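Local coordinates for hemolysin-related protein (Vibrio cholerae serotype O1, PDB 6MLT) that is a secreted biofilm matrix protein that binds calcium and probably helps hold bacterial biofilms to surfaces, in part through carbohydrate recognition, at residues 175-180 / 203-208; 161-166 / 185-190. All coordinates share one frame; numbering follows the deposited sequence.

Interaction 1. Residues 175-180 / 203-208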
# COMPACT_ATOMS: atom_id res chain seq x y z
N LEU A 175 -19.65 14.77 -13.61
CA LEU A 175 -19.30 15.42 -12.35
C LEU A 175 -20.26 15.02 -11.24
O LEU A 175 -21.48 15.12 -11.39
CB LEU A 175 -19.31 16.94 -12.54
CG LEU A 175 -18.97 17.80 -11.33
CD1 LEU A 175 -17.53 17.61 -10.93
CD2 LEU A 175 -19.27 19.26 -11.62
N LEU A 176 -19.70 14.58 -10.11
CA LEU A 176 -20.45 14.24 -8.91
C LEU A 176 -20.40 15.34 -7.86
O LEU A 176 -21.43 15.70 -7.28
CB LEU A 176 -19.93 12.93 -8.30
CG LEU A 176 -20.11 11.68 -9.17
CD1 LEU A 176 -19.41 10.49 -8.53
CD2 LEU A 176 -21.59 11.38 -9.37
N PHE A 177 -19.21 15.87 -7.57
CA PHE A 177 -19.08 17.05 -6.74
C PHE A 177 -17.78 17.76 -7.08
O PHE A 177 -16.82 17.14 -7.54
CB PHE A 177 -19.16 16.72 -5.23
CG PHE A 177 -17.95 16.03 -4.63
CD1 PHE A 177 -17.91 14.64 -4.50
CD2 PHE A 177 -16.90 16.76 -4.10
CE1 PHE A 177 -16.83 14.01 -3.91
CE2 PHE A 177 -15.81 16.13 -3.51
CZ PHE A 177 -15.77 14.75 -3.41
N SER A 178 -17.79 19.07 -6.88
CA SER A 178 -16.68 19.96 -7.17
C SER A 178 -15.88 20.28 -5.91
O SER A 178 -16.42 20.31 -4.80
CB SER A 178 -17.18 21.28 -7.77
OG SER A 178 -17.98 21.10 -8.91
N HIS A 179 -14.59 20.54 -6.10
CA HIS A 179 -13.78 21.11 -5.03
C HIS A 179 -12.70 22.00 -5.64
O HIS A 179 -12.40 21.93 -6.84
CB HIS A 179 -13.16 20.02 -4.12
CG HIS A 179 -12.32 19.00 -4.83
ND1 HIS A 179 -11.09 19.30 -5.38
CD2 HIS A 179 -12.51 17.68 -5.03
CE1 HIS A 179 -10.57 18.21 -5.92
NE2 HIS A 179 -11.42 17.21 -5.72
N ASP A 180 -12.16 22.87 -4.80
CA ASP A 180 -11.05 23.74 -5.18
C ASP A 180 -9.87 22.91 -5.68
O ASP A 180 -9.71 21.74 -5.33
CB ASP A 180 -10.59 24.59 -3.99
CG ASP A 180 -11.60 25.64 -3.59
OD1 ASP A 180 -12.36 26.11 -4.46
OD2 ASP A 180 -11.64 26.01 -2.39
N THR A 203 -8.22 18.16 2.77
CA THR A 203 -9.61 17.98 3.15
C THR A 203 -10.04 16.54 2.89
O THR A 203 -9.80 16.01 1.80
CB THR A 203 -10.52 18.93 2.37
OG1 THR A 203 -10.10 20.28 2.58
CG2 THR A 203 -11.96 18.78 2.81
N LEU A 204 -10.70 15.94 3.88
CA LEU A 204 -11.34 14.63 3.71
C LEU A 204 -12.83 14.84 3.48
O LEU A 204 -13.52 15.45 4.31
CB LEU A 204 -11.10 13.73 4.92
CG LEU A 204 -11.49 12.26 4.67
CD1 LEU A 204 -10.51 11.61 3.71
CD2 LEU A 204 -11.58 11.47 5.97
N TYR A 205 -13.32 14.34 2.35
CA TYR A 205 -14.73 14.37 2.00
C TYR A 205 -15.31 12.96 2.01
O TYR A 205 -14.64 11.99 1.65
CB TYR A 205 -14.97 14.95 0.60
CG TYR A 205 -14.28 16.26 0.27
CD1 TYR A 205 -13.02 16.27 -0.30
CD2 TYR A 205 -14.93 17.47 0.48
CE1 TYR A 205 -12.40 17.47 -0.63
CE2 TYR A 205 -14.32 18.67 0.14
CZ TYR A 205 -13.05 18.66 -0.40
OH TYR A 205 -12.44 19.85 -0.72
N GLN A 206 -16.59 12.85 2.38
CA GLN A 206 -17.36 11.68 1.99
C GLN A 206 -17.48 11.66 0.48
O GLN A 206 -17.23 12.65 -0.21
CB GLN A 206 -18.74 11.69 2.66
CG GLN A 206 -18.68 11.50 4.16
CD GLN A 206 -20.05 11.35 4.80
OE1 GLN A 206 -20.93 12.18 4.60
NE2 GLN A 206 -20.23 10.28 5.57
N ASN A 207 -17.85 10.49 -0.06
CA ASN A 207 -17.84 10.37 -1.51
C ASN A 207 -19.01 11.10 -2.18
O ASN A 207 -19.04 11.15 -3.41
CB ASN A 207 -17.80 8.90 -1.94
CG ASN A 207 -18.92 8.07 -1.36
OD1 ASN A 207 -20.01 8.56 -1.08
ND2 ASN A 207 -18.66 6.77 -1.21
N ASN A 208 -19.94 11.67 -1.42
CA ASN A 208 -20.89 12.62 -1.97
C ASN A 208 -20.40 14.06 -1.86
O ASN A 208 -21.12 14.98 -2.29
CB ASN A 208 -22.25 12.47 -1.28
CG ASN A 208 -22.23 12.87 0.18
OD1 ASN A 208 -21.17 13.12 0.77
ND2 ASN A 208 -23.40 12.93 0.78
O HOH W 1 -22.49 14.52 -4.83

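Interaction 2. Residues 161-166 / 185-190. With NA (sodium ion), chain F; NA (sodium ion), chain E.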
# COMPACT_ATOMS: atom_id res chain seq x y z
N GLU A 161 -15.19 5.69 -10.39
CA GLU A 161 -15.11 7.13 -10.19
C GLU A 161 -13.72 7.64 -10.54
O GLU A 161 -12.72 6.92 -10.45
CB GLU A 161 -15.47 7.50 -8.75
CG GLU A 161 -16.97 7.43 -8.46
CD GLU A 161 -17.51 6.00 -8.40
OE1 GLU A 161 -16.92 5.17 -7.66
OE2 GLU A 161 -18.51 5.70 -9.09
N ILE A 162 -13.67 8.91 -10.94
CA ILE A 162 -12.46 9.58 -11.39
C ILE A 162 -12.21 10.74 -10.43
O ILE A 162 -13.03 11.65 -10.32
CB ILE A 162 -12.62 10.07 -12.84
CG1 ILE A 162 -12.83 8.88 -13.78
CG2 ILE A 162 -11.41 10.88 -13.29
CD1 ILE A 162 -13.35 9.27 -15.16
N LEU A 163 -11.09 10.68 -9.71
CA LEU A 163 -10.72 11.70 -8.74
C LEU A 163 -9.74 12.65 -9.41
O LEU A 163 -8.57 12.31 -9.60
CB LEU A 163 -10.12 11.07 -7.48
CG LEU A 163 -10.71 9.76 -6.97
CD1 LEU A 163 -9.94 9.31 -5.73
CD2 LEU A 163 -12.17 9.90 -6.67
N ALA A 164 -10.20 13.85 -9.74
CA ALA A 164 -9.41 14.82 -10.50
C ALA A 164 -9.17 16.07 -9.67
O ALA A 164 -9.62 16.19 -8.53
CB ALA A 164 -10.10 15.16 -11.83
N ALA A 165 -8.49 17.04 -10.28
CA ALA A 165 -8.01 18.20 -9.54
C ALA A 165 -9.14 19.11 -9.07
O ALA A 165 -8.99 19.82 -8.08
CB ALA A 165 -7.03 19.01 -10.40
N ASP A 166 -10.27 19.11 -9.79
CA ASP A 166 -11.35 20.05 -9.52
C ASP A 166 -12.64 19.38 -9.07
O ASP A 166 -13.66 20.06 -8.93
CB ASP A 166 -11.63 20.91 -10.75
CG ASP A 166 -12.07 20.08 -11.97
OD1 ASP A 166 -12.01 18.83 -11.95
OD2 ASP A 166 -12.50 20.71 -12.96
N SER A 185 -5.41 13.78 -5.32
CA SER A 185 -6.57 13.19 -4.67
C SER A 185 -6.36 11.69 -4.54
O SER A 185 -5.82 11.06 -5.45
CB SER A 185 -7.87 13.44 -5.46
OG SER A 185 -8.01 14.80 -5.83
N ILE A 186 -6.78 11.11 -3.40
CA ILE A 186 -6.83 9.66 -3.24
C ILE A 186 -8.12 9.29 -2.52
O ILE A 186 -8.78 10.13 -1.91
CB ILE A 186 -5.61 9.10 -2.47
CG1 ILE A 186 -5.57 9.61 -1.03
CG2 ILE A 186 -4.31 9.45 -3.19
CD1 ILE A 186 -4.69 8.76 -0.12
N ALA A 187 -8.47 8.01 -2.59
CA ALA A 187 -9.65 7.49 -1.92
C ALA A 187 -9.27 6.32 -1.02
O ALA A 187 -8.46 5.47 -1.40
CB ALA A 187 -10.71 7.04 -2.93
N PHE A 188 -9.88 6.28 0.17
CA PHE A 188 -9.71 5.15 1.07
C PHE A 188 -10.83 5.19 2.09
O PHE A 188 -11.41 6.26 2.36
CB PHE A 188 -8.34 5.18 1.76
CG PHE A 188 -8.17 6.29 2.76
CD1 PHE A 188 -7.97 7.59 2.35
CD2 PHE A 188 -8.18 6.01 4.12
CE1 PHE A 188 -7.81 8.61 3.27
CE2 PHE A 188 -8.02 7.03 5.05
CZ PHE A 188 -7.83 8.33 4.63
N ASP A 189 -11.15 4.02 2.64
CA ASP A 189 -12.16 3.91 3.70
C ASP A 189 -11.52 4.35 5.01
O ASP A 189 -10.79 3.59 5.64
CB ASP A 189 -12.69 2.48 3.78
CG ASP A 189 -13.88 2.35 4.72
OD1 ASP A 189 -14.24 3.33 5.40
OD2 ASP A 189 -14.48 1.25 4.77
N SER A 190 -11.80 5.59 5.41
CA SER A 190 -11.17 6.17 6.59
C SER A 190 -11.79 5.69 7.89
O SER A 190 -11.14 5.77 8.94
CB SER A 190 -11.27 7.69 6.53
OG SER A 190 -12.62 8.09 6.73
NA NA F . -15.70 5.06 4.87
NA NA E . -18.64 3.55 -7.98
O HOH W 2 -5.80 12.56 -7.89
O HOH W 3 -10.71 14.59 -6.52

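Interaction 1. Residues 175-180 / 203-208
Two neighbouring blades of the beta-propeller meet here through an aromatic cluster of F177, H179 and Y205. On one face of the Y205 ring stands CE2 of F177, 4.1 Å from Y205 CG and displaced toward the rim; on the opposite face lies CG2 of T203, from its own strand. The F177 and Y205 planes meet obliquely at 51°, with centroids 5.5 Å apart. F177 CE2 also meets the edge of the H179 ring, in its plane. F177 lies on strand 174-178, the outermost of its four-stranded blade, whereas Y205 belongs to strand 203-205 of the next, so the rings bridge two separate sheets. A classic beta bulge places L176 and F177 together against V168. With CG of F177 lodged between backbone N and carbonyl carbon (chi1 73°), the ring reaches the turn after Y205, and N207 O lies at its edge, 3.6 Å from F177 CE1. The H179 ring is inclined 15° to that of Y205 but slid aside; the touch is H179 CB against Y205 OH, at 3.5 Å. H179 ND1 donates a nearly straight 2.8 Å bond to D180 O, with the acceptor in the imidazole plane, which restrains the ring's rotation. A water donates to both L176 O and N208 O, at 2.9 Å each.

Interaction 2. Residues 161-166 / 185-190
S185 OG and A164 O are joined by a water 2.8 Å from each, which donates to the carbonyl; directly, the two atoms stand 3.4 Å apart. With OG anti to the carbonyl carbon (chi1 -49°), the S185 hydroxyl lies near A164 O while S185 CB rests against L163 CB at 3.8 Å. A second water donates to S185 O (2.9 Å) and, at a longer distance, to L163 O. Beside this wet end the contact is apolar: the CD1 branch of L163 lies 3.7 Å from A187 CB and equally close to the carbonyl carbon of I186. The strand segments belong to different sheets and run at 138° to each other with axes 6.8 Å apart, which fits facing blades of a propeller. Each segment also reaches a sodium site: E161 grips one ion through both carboxylate oxygens, at 2.4 Å from OE1 and from OE2, with D153, N155, D157 and N159; D189, just past the end of its strand, supplies OD1 to another, alongside N191, D193, Q195 and E197. Water thus serves the buried A164 O where the blades meet, the second water probably shares its protons among several acceptors, and L163 and A187 provide the apolar part of the interface.

Interactions 1 and 2 join the same two four-stranded antiparallel blades, 150-178 and 185-214, and their centres lie about 8 Å apart. Along the chain their segments alternate: 161-166, 175-180, 185-190, 203-208. Interaction 2 pairs the second strand of the first blade with the first strand of the next, and is buried; interaction 1 uses the fourth and third strands, nearer the surface. They touch within each blade: H179 N lies 3.0 Å from D166 O, a probable hydrogen bond, in the first, and L204 CD2 packs on S190 OG at 3.6 Å in the second. These touches place the contacts side by side along one blade interface, from the buried L163 and S185 contact to the aromatic cluster.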